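Local coordinates for protein telomeric DNA-binding factor trf1 (Schizosaccharomyces pombe, PDB 6K5S) that probably binds telomeric repeat DNA, the part modelled here being its all-helical domain of the telomere repeat binding factor family, at residues I120-T133 against V178-K190. Numbering follows the deposited sequence.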
ATOM      1  N   ILE A 120      -1.612 -20.104  25.998  1.00 27.09           N
ATOM      2  CA  ILE A 120      -2.333 -20.897  25.005  1.00 26.42           C
ATOM      3  C   ILE A 120      -3.728 -21.204  25.533  1.00 27.52           C
ATOM      4  O   ILE A 120      -3.881 -21.700  26.652  1.00 28.32           O
ATOM      5  CB  ILE A 120      -1.583 -22.190  24.675  1.00 22.84           C
ATOM      6  CG1 ILE A 120      -0.170 -21.878  24.185  1.00 25.93           C
ATOM      7  CG2 ILE A 120      -2.350 -22.963  23.606  1.00 25.47           C
ATOM      8  CD1 ILE A 120      -0.163 -21.320  22.816  1.00 23.34           C
ATOM      9  N   LEU A 121      -4.743 -20.929  24.719  1.00 23.07           N
ATOM     10  CA  LEU A 121      -6.136 -21.118  25.091  1.00 23.25           C
ATOM     11  C   LEU A 121      -6.725 -22.348  24.404  1.00 25.82           C
ATOM     12  O   LEU A 121      -6.239 -22.798  23.362  1.00 20.51           O
ATOM     13  CB  LEU A 121      -6.944 -19.871  24.733  1.00 24.77           C
ATOM     14  CG  LEU A 121      -6.333 -18.636  25.399  1.00 29.73           C
ATOM     15  CD1 LEU A 121      -7.124 -17.379  25.072  1.00 33.37           C
ATOM     16  CD2 LEU A 121      -6.258 -18.858  26.908  1.00 33.00           C
ATOM     17  N   THR A 122      -7.806 -22.873  24.997  1.00 22.33           N
ATOM     18  CA  THR A 122      -8.386 -24.135  24.539  1.00 21.90           C
ATOM     19  C   THR A 122      -8.831 -24.070  23.084  1.00 22.04           C
ATOM     20  O   THR A 122      -8.622 -25.023  22.328  1.00 22.62           O
ATOM     21  CB  THR A 122      -9.570 -24.536  25.432  1.00 26.72           C
ATOM     22  OG1 THR A 122     -10.289 -23.361  25.813  1.00 33.63           O
ATOM     23  CG2 THR A 122      -9.082 -25.247  26.684  1.00 21.62           C
ATOM     24  N   ASN A 123      -9.463 -22.968  22.671  1.00 17.79           N
ATOM     25  CA  ASN A 123      -9.914 -22.876  21.287  1.00 21.84           C
ATOM     26  C   ASN A 123      -8.755 -22.760  20.302  1.00 21.71           C
ATOM     27  O   ASN A 123      -8.883 -23.206  19.158  1.00 19.07           O
ATOM     28  CB  ASN A 123     -10.863 -21.701  21.119  1.00 18.88           C
ATOM     29  CG  ASN A 123     -12.203 -21.960  21.774  1.00 31.09           C
ATOM     30  OD1 ASN A 123     -12.935 -22.866  21.374  1.00 35.40           O
ATOM     31  ND2 ASN A 123     -12.520 -21.184  22.805  1.00 36.45           N
ATOM     32  N   GLN A 124      -7.645 -22.132  20.707  1.00 19.25           N
ATOM     33  CA  GLN A 124      -6.430 -22.171  19.897  1.00 19.32           C
ATOM     34  C   GLN A 124      -5.944 -23.601  19.729  1.00 16.74           C
ATOM     35  O   GLN A 124      -5.534 -24.005  18.634  1.00 15.39           O
ATOM     36  CB  GLN A 124      -5.331 -21.331  20.545  1.00 19.22           C
ATOM     37  CG  GLN A 124      -5.609 -19.841  20.579  1.00 20.17           C
ATOM     38  CD  GLN A 124      -4.628 -19.098  21.470  1.00 21.60           C
ATOM     39  OE1 GLN A 124      -4.000 -19.684  22.357  1.00 23.59           O
ATOM     40  NE2 GLN A 124      -4.480 -17.813  21.230  1.00 22.50           N
ATOM     41  N   GLY A 125      -5.955 -24.368  20.824  1.00 16.37           N
ATOM     42  CA  GLY A 125      -5.540 -25.755  20.769  1.00 18.20           C
ATOM     43  C   GLY A 125      -6.395 -26.578  19.829  1.00 18.25           C
ATOM     44  O   GLY A 125      -5.878 -27.376  19.039  1.00 16.80           O
ATOM     45  N   THR A 126      -7.720 -26.415  19.916  1.00 17.92           N
ATOM     46  CA  THR A 126      -8.609 -27.125  18.998  1.00 19.12           C
ATOM     47  C   THR A 126      -8.322 -26.747  17.553  1.00 17.32           C
ATOM     48  O   THR A 126      -8.284 -27.614  16.666  1.00 17.22           O
ATOM     49  CB  THR A 126     -10.070 -26.829  19.343  1.00 21.68           C
ATOM     50  OG1 THR A 126     -10.369 -27.382  20.624  1.00 23.93           O
ATOM     51  CG2 THR A 126     -11.003 -27.438  18.293  1.00 25.71           C
ATOM     52  N   LEU A 127      -8.117 -25.458  17.294  1.00 15.42           N
ATOM     53  CA  LEU A 127      -7.764 -25.016  15.949  1.00 17.28           C
ATOM     54  C   LEU A 127      -6.431 -25.613  15.490  1.00 13.72           C
ATOM     55  O   LEU A 127      -6.293 -26.005  14.330  1.00 13.67           O
ATOM     56  CB  LEU A 127      -7.709 -23.496  15.910  1.00 15.17           C
ATOM     57  CG  LEU A 127      -7.947 -22.794  14.587  1.00 25.46           C
ATOM     58  CD1 LEU A 127      -9.228 -23.321  13.903  1.00 26.38           C
ATOM     59  CD2 LEU A 127      -8.021 -21.284  14.853  1.00 27.41           C
ATOM     60  N   TYR A 128      -5.434 -25.650  16.382  1.00 14.33           N
ATOM     61  CA  TYR A 128      -4.152 -26.288  16.089  1.00 12.14           C
ATOM     62  C   TYR A 128      -4.350 -27.728  15.611  1.00 13.66           C
ATOM     63  O   TYR A 128      -3.764 -28.154  14.606  1.00 10.40           O
ATOM     64  CB  TYR A 128      -3.302 -26.273  17.354  1.00 14.49           C
ATOM     65  CG  TYR A 128      -1.806 -26.336  17.197  1.00 11.76           C
ATOM     66  CD1 TYR A 128      -1.188 -26.078  15.981  1.00 13.16           C
ATOM     67  CD2 TYR A 128      -1.009 -26.644  18.281  1.00 14.49           C
ATOM     68  CE1 TYR A 128       0.188 -26.132  15.865  1.00 13.16           C
ATOM     69  CE2 TYR A 128       0.369 -26.689  18.168  1.00 18.81           C
ATOM     70  CZ  TYR A 128       0.955 -26.431  16.962  1.00 13.76           C
ATOM     71  OH  TYR A 128       2.323 -26.467  16.848  1.00 16.99           O
ATOM     72  N   MET A 129      -5.143 -28.501  16.359  1.00 12.24           N
ATOM     73  CA  MET A 129      -5.349 -29.907  16.040  1.00 14.92           C
ATOM     74  C   MET A 129      -5.994 -30.085  14.674  1.00 10.15           C
ATOM     75  O   MET A 129      -5.626 -31.007  13.925  1.00 11.59           O
ATOM     76  CB  MET A 129      -6.211 -30.569  17.120  1.00 15.82           C
ATOM     77  CG  MET A 129      -6.580 -32.031  16.851  1.00 19.28           C
ATOM     78  SD  MET A 129      -7.725 -32.693  18.122  1.00 14.10           S
ATOM     79  CE  MET A 129      -9.171 -31.698  17.888  1.00 19.76           C
ATOM     80  N   GLU A 130      -7.004 -29.263  14.358  1.00 11.69           N
ATOM     81  CA  GLU A 130      -7.670 -29.375  13.062  1.00 11.68           C
ATOM     82  C   GLU A 130      -6.752 -28.933  11.929  1.00 10.02           C
ATOM     83  O   GLU A 130      -6.811 -29.482  10.822  1.00  9.29           O
ATOM     84  CB  GLU A 130      -8.964 -28.546  13.043  1.00 14.14           C
ATOM     85  CG  GLU A 130     -10.067 -29.010  14.029  1.00 15.09           C
ATOM     86  CD  GLU A 130     -10.538 -30.455  13.819  1.00 20.07           C
ATOM     87  OE1 GLU A 130     -10.377 -31.014  12.709  1.00 20.49           O
ATOM     88  OE2 GLU A 130     -11.084 -31.049  14.779  1.00 21.68           O
ATOM     89  N   LEU A 131      -5.941 -27.910  12.161  1.00  7.58           N
ATOM     90  CA  LEU A 131      -4.951 -27.539  11.153  1.00 10.47           C
ATOM     91  C   LEU A 131      -4.028 -28.714  10.850  1.00  8.30           C
ATOM     92  O   LEU A 131      -3.781 -29.034   9.683  1.00  9.44           O
ATOM     93  CB  LEU A 131      -4.128 -26.329  11.614  1.00  7.60           C
ATOM     94  CG  LEU A 131      -3.007 -25.968  10.622  1.00 10.17           C
ATOM     95  CD1 LEU A 131      -3.578 -25.528   9.269  1.00  9.63           C
ATOM     96  CD2 LEU A 131      -2.166 -24.838  11.208  1.00 14.58           C
ATOM     97  N   LYS A 132      -3.482 -29.347  11.891  1.00  8.32           N
ATOM     98  CA  LYS A 132      -2.591 -30.485  11.678  1.00  8.36           C
ATOM     99  C   LYS A 132      -3.312 -31.594  10.913  1.00 10.65           C
ATOM    100  O   LYS A 132      -2.730 -32.226  10.027  1.00  9.07           O
ATOM    101  CB  LYS A 132      -2.064 -31.004  13.022  1.00  9.68           C
ATOM    102  CG  LYS A 132      -1.156 -29.990  13.774  1.00  7.04           C
ATOM    103  CD  LYS A 132      -0.869 -30.472  15.210  1.00 10.71           C
ATOM    104  CE  LYS A 132       0.214 -29.614  15.930  1.00  9.21           C
ATOM    105  NZ  LYS A 132       1.490 -29.630  15.161  1.00  9.94           N
ATOM    106  N   THR A 133      -4.596 -31.787  11.198  1.00  6.41           N
ATOM    107  CA  THR A 133      -5.366 -32.814  10.498  1.00  9.78           C
ATOM    108  C   THR A 133      -5.481 -32.501   9.008  1.00  8.77           C
ATOM    109  O   THR A 133      -5.304 -33.388   8.168  1.00  9.04           O
ATOM    110  CB  THR A 133      -6.759 -32.956  11.121  1.00  9.76           C
ATOM    111  OG1 THR A 133      -6.611 -33.276  12.509  1.00 10.04           O
ATOM    112  CG2 THR A 133      -7.524 -34.102  10.416  1.00 12.63           C
ATOM    113  N   VAL A 178      -4.497 -26.302  29.876  1.00 28.67           N
ATOM    114  CA  VAL A 178      -4.820 -26.262  28.450  1.00 29.28           C
ATOM    115  C   VAL A 178      -3.750 -26.985  27.641  1.00 24.83           C
ATOM    116  O   VAL A 178      -4.053 -27.785  26.748  1.00 24.11           O
ATOM    117  CB  VAL A 178      -4.991 -24.805  27.985  1.00 27.96           C
ATOM    118  CG1 VAL A 178      -4.999 -24.717  26.468  1.00 25.77           C
ATOM    119  CG2 VAL A 178      -6.267 -24.215  28.562  1.00 32.62           C
ATOM    120  N   GLU A 179      -2.480 -26.727  27.959  1.00 26.69           N
ATOM    121  CA  GLU A 179      -1.386 -27.352  27.222  1.00 25.64           C
ATOM    122  C   GLU A 179      -1.461 -28.875  27.302  1.00 28.38           C
ATOM    123  O   GLU A 179      -1.353 -29.571  26.279  1.00 21.10           O
ATOM    124  CB  GLU A 179      -0.046 -26.833  27.743  1.00 27.08           C
ATOM    125  CG  GLU A 179       0.371 -25.483  27.139  1.00 27.00           C
ATOM    126  CD  GLU A 179       1.449 -24.768  27.950  1.00 27.55           C
ATOM    127  OE1 GLU A 179       1.884 -25.309  28.999  1.00 24.28           O
ATOM    128  OE2 GLU A 179       1.865 -23.661  27.542  1.00 29.08           O
ATOM    129  N   LYS A 180      -1.668 -29.418  28.507  1.00 27.29           N
ATOM    130  CA  LYS A 180      -1.765 -30.869  28.631  1.00 27.80           C
ATOM    131  C   LYS A 180      -3.029 -31.409  27.977  1.00 24.24           C
ATOM    132  O   LYS A 180      -3.008 -32.517  27.431  1.00 30.49           O
ATOM    133  CB  LYS A 180      -1.681 -31.287  30.101  1.00 26.17           C
ATOM    134  CG  LYS A 180      -0.481 -30.677  30.803  1.00 33.14           C
ATOM    135  CD  LYS A 180      -0.290 -31.176  32.236  1.00 35.95           C
ATOM    136  CE  LYS A 180      -1.045 -30.303  33.222  1.00 34.13           C
ATOM    137  NZ  LYS A 180      -2.471 -30.736  33.297  1.00 40.37           N
ATOM    138  N   GLN A 181      -4.120 -30.642  27.985  1.00 23.76           N
ATOM    139  CA  GLN A 181      -5.309 -31.067  27.248  1.00 29.44           C
ATOM    140  C   GLN A 181      -5.040 -31.132  25.746  1.00 27.12           C
ATOM    141  O   GLN A 181      -5.514 -32.050  25.055  1.00 25.24           O
ATOM    142  CB  GLN A 181      -6.474 -30.126  27.539  1.00 30.71           C
ATOM    143  CG  GLN A 181      -7.175 -30.405  28.847  1.00 34.37           C
ATOM    144  CD  GLN A 181      -7.632 -31.841  28.939  1.00 39.88           C
ATOM    145  OE1 GLN A 181      -8.306 -32.344  28.036  1.00 41.64           O
ATOM    146  NE2 GLN A 181      -7.258 -32.517  30.023  1.00 40.20           N
ATOM    147  N   ILE A 182      -4.297 -30.154  25.215  1.00 26.11           N
ATOM    148  CA  ILE A 182      -3.967 -30.173  23.792  1.00 25.61           C
ATOM    149  C   ILE A 182      -3.119 -31.391  23.461  1.00 24.01           C
ATOM    150  O   ILE A 182      -3.388 -32.118  22.496  1.00 23.96           O
ATOM    151  CB  ILE A 182      -3.252 -28.875  23.378  1.00 26.78           C
ATOM    152  CG1 ILE A 182      -4.167 -27.673  23.575  1.00 26.43           C
ATOM    153  CG2 ILE A 182      -2.802 -28.975  21.930  1.00 23.63           C
ATOM    154  CD1 ILE A 182      -3.419 -26.358  23.480  1.00 24.78           C
ATOM    155  N   ILE A 183      -2.073 -31.631  24.254  1.00 23.29           N
ATOM    156  CA  ILE A 183      -1.239 -32.799  24.008  1.00 25.90           C
ATOM    157  C   ILE A 183      -2.090 -34.063  23.998  1.00 28.00           C
ATOM    158  O   ILE A 183      -1.951 -34.920  23.114  1.00 28.25           O
ATOM    159  CB  ILE A 183      -0.109 -32.876  25.045  1.00 28.60           C
ATOM    160  CG1 ILE A 183       0.813 -31.670  24.883  1.00 26.21           C
ATOM    161  CG2 ILE A 183       0.687 -34.159  24.870  1.00 28.42           C
ATOM    162  CD1 ILE A 183       1.949 -31.679  25.811  1.00 28.09           C
ATOM    163  N   GLU A 184      -3.018 -34.179  24.949  1.00 25.93           N
ATOM    164  CA  GLU A 184      -3.851 -35.375  25.011  1.00 29.58           C
ATOM    165  C   GLU A 184      -4.810 -35.445  23.828  1.00 26.57           C
ATOM    166  O   GLU A 184      -4.975 -36.516  23.225  1.00 25.48           O
ATOM    167  CB  GLU A 184      -4.610 -35.418  26.336  1.00 33.15           C
ATOM    168  CG  GLU A 184      -5.406 -36.688  26.563  1.00 37.00           C
ATOM    169  CD  GLU A 184      -5.784 -36.869  28.024  1.00 48.26           C
ATOM    170  OE1 GLU A 184      -5.136 -36.238  28.890  1.00 48.62           O
ATOM    171  OE2 GLU A 184      -6.730 -37.634  28.307  1.00 49.35           O
ATOM    172  N   LYS A 185      -5.427 -34.312  23.462  1.00 25.43           N
ATOM    173  CA  LYS A 185      -6.309 -34.284  22.297  1.00 23.81           C
ATOM    174  C   LYS A 185      -5.545 -34.603  21.021  1.00 25.34           C
ATOM    175  O   LYS A 185      -6.057 -35.305  20.136  1.00 23.85           O
ATOM    176  CB  LYS A 185      -6.983 -32.918  22.168  1.00 25.64           C
ATOM    177  CG  LYS A 185      -8.125 -32.681  23.154  1.00 33.23           C
ATOM    178  CD  LYS A 185      -8.610 -31.232  23.150  1.00 29.03           C
ATOM    179  CE  LYS A 185      -9.335 -30.875  21.856  1.00 36.50           C
ATOM    180  NZ  LYS A 185      -9.847 -29.460  21.867  1.00 33.18           N
ATOM    181  N   CYS A 186      -4.325 -34.084  20.906  1.00 23.73           N
ATOM    182  CA  CYS A 186      -3.521 -34.326  19.717  1.00 24.31           C
ATOM    183  C   CYS A 186      -3.102 -35.789  19.614  1.00 23.89           C
ATOM    184  O   CYS A 186      -3.152 -36.370  18.523  1.00 19.15           O
ATOM    185  CB  CYS A 186      -2.306 -33.405  19.729  1.00 21.04           C
ATOM    186  SG  CYS A 186      -2.684 -31.766  19.104  1.00 22.54           S
ATOM    187  N   THR A 187      -2.686 -36.393  20.736  1.00 23.44           N
ATOM    188  CA  THR A 187      -2.334 -37.814  20.752  1.00 24.49           C
ATOM    189  C   THR A 187      -3.490 -38.671  20.255  1.00 24.71           C
ATOM    190  O   THR A 187      -3.301 -39.571  19.428  1.00 24.28           O
ATOM    191  CB  THR A 187      -1.938 -38.246  22.169  1.00 23.94           C
ATOM    192  OG1 THR A 187      -0.974 -37.330  22.701  1.00 30.05           O
ATOM    193  CG2 THR A 187      -1.361 -39.656  22.175  1.00 28.87           C
ATOM    194  N   ALA A 188      -4.698 -38.402  20.757  1.00 24.59           N
ATOM    195  CA  ALA A 188      -5.882 -39.142  20.330  1.00 26.57           C
ATOM    196  C   ALA A 188      -6.173 -38.945  18.847  1.00 25.40           C
ATOM    197  O   ALA A 188      -6.576 -39.892  18.156  1.00 27.98           O
ATOM    198  CB  ALA A 188      -7.088 -38.715  21.167  1.00 24.51           C
ATOM    199  N   ARG A 189      -5.998 -37.716  18.338  1.00 19.06           N
ATOM    200  CA  ARG A 189      -6.256 -37.461  16.925  1.00 20.49           C
ATOM    201  C   ARG A 189      -5.225 -38.159  16.043  1.00 20.85           C
ATOM    202  O   ARG A 189      -5.567 -38.699  14.979  1.00 18.51           O
ATOM    203  CB  ARG A 189      -6.278 -35.948  16.663  1.00 19.88           C
ATOM    204  CG  ARG A 189      -6.404 -35.574  15.198  1.00 17.32           C
ATOM    205  CD  ARG A 189      -7.741 -36.038  14.633  1.00 19.26           C
ATOM    206  NE  ARG A 189      -8.871 -35.468  15.370  1.00 20.74           N
ATOM    207  CZ  ARG A 189      -9.462 -34.316  15.068  1.00 20.02           C
ATOM    208  NH1 ARG A 189      -9.026 -33.573  14.052  1.00 18.69           N
ATOM    209  NH2 ARG A 189     -10.486 -33.889  15.795  1.00 18.65           N
ATOM    210  N   LYS A 190      -3.965 -38.187  16.483  1.00 18.77           N
ATOM    211  CA  LYS A 190      -2.937 -38.903  15.731  1.00 20.00           C
ATOM    212  C   LYS A 190      -3.298 -40.379  15.582  1.00 22.52           C
ATOM    213  O   LYS A 190      -3.237 -40.937  14.481  1.00 19.59           O
ATOM    214  CB  LYS A 190      -1.582 -38.735  16.420  1.00 19.51           C
ATOM    215  CG  LYS A 190      -0.385 -39.171  15.603  1.00 18.16           C
ATOM    216  CD  LYS A 190       0.853 -39.256  16.485  1.00 18.16           C
ATOM    217  CE  LYS A 190       2.106 -39.366  15.644  1.00 21.43           C
ATOM    218  NZ  LYS A 190       3.304 -39.698  16.468  1.00 21.73           N
TER
HETATM  219  O   HOH W   1       0.621 -21.486  27.735  1.00 29.63           O
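Val-178 opens the contact by pressing its two methyls onto the start of helix 122-141: CG1 rests on the carbonyl O of Ile-120, and CG2 meets Thr-122 CG2 at 3.5 Å. The two helices belong to the all-helical domain of the telomere repeat binding factor family; their segments 122-133 and 178-190 run nearly parallel (crossing angle -22°), the axes approaching to 9.5 Å. One residue on, a water links Glu-179 OE2 to the backbone N of Ile-120, while Glu-179 OE1 turns to Thr-176 and Arg-167. Ile-182 comes next; its CD1 lies 3.6 Å from Ile-120 CG2 and 3.5 Å from Gly-125 CA, a tight fit against a residue with no side chain. Lys-185 bends at chi3 (69°) to bring NZ to Thr-126 OG1, modelled so close that the length of this hydrogen bond is doubtful, and Cys-186 SG packs against Met-129 CB. Arg-189 finishes the walk. Its chain leaves extended at chi1 (174°), then folds at chi2 and chi3, and its guanidinium lies against Met-129, whose CE sits over one face, 3.3 Å from Arg-189 NH2. NH1 and NH2 grip the Glu-130 carboxylate end-on, meeting both oxygens from above the carboxylate plane. An alanine in place of Arg-189 is likely to strip Glu-130 of this salt-bridge mate and open a gap beside Met-129. Near the guanidinium plane, Arg-189 NH1 also donates to Thr-133 OG1 (2.9 Å), and the same hydroxyl donates a hydrogen bond to Met-129 O, 2.9 Å away.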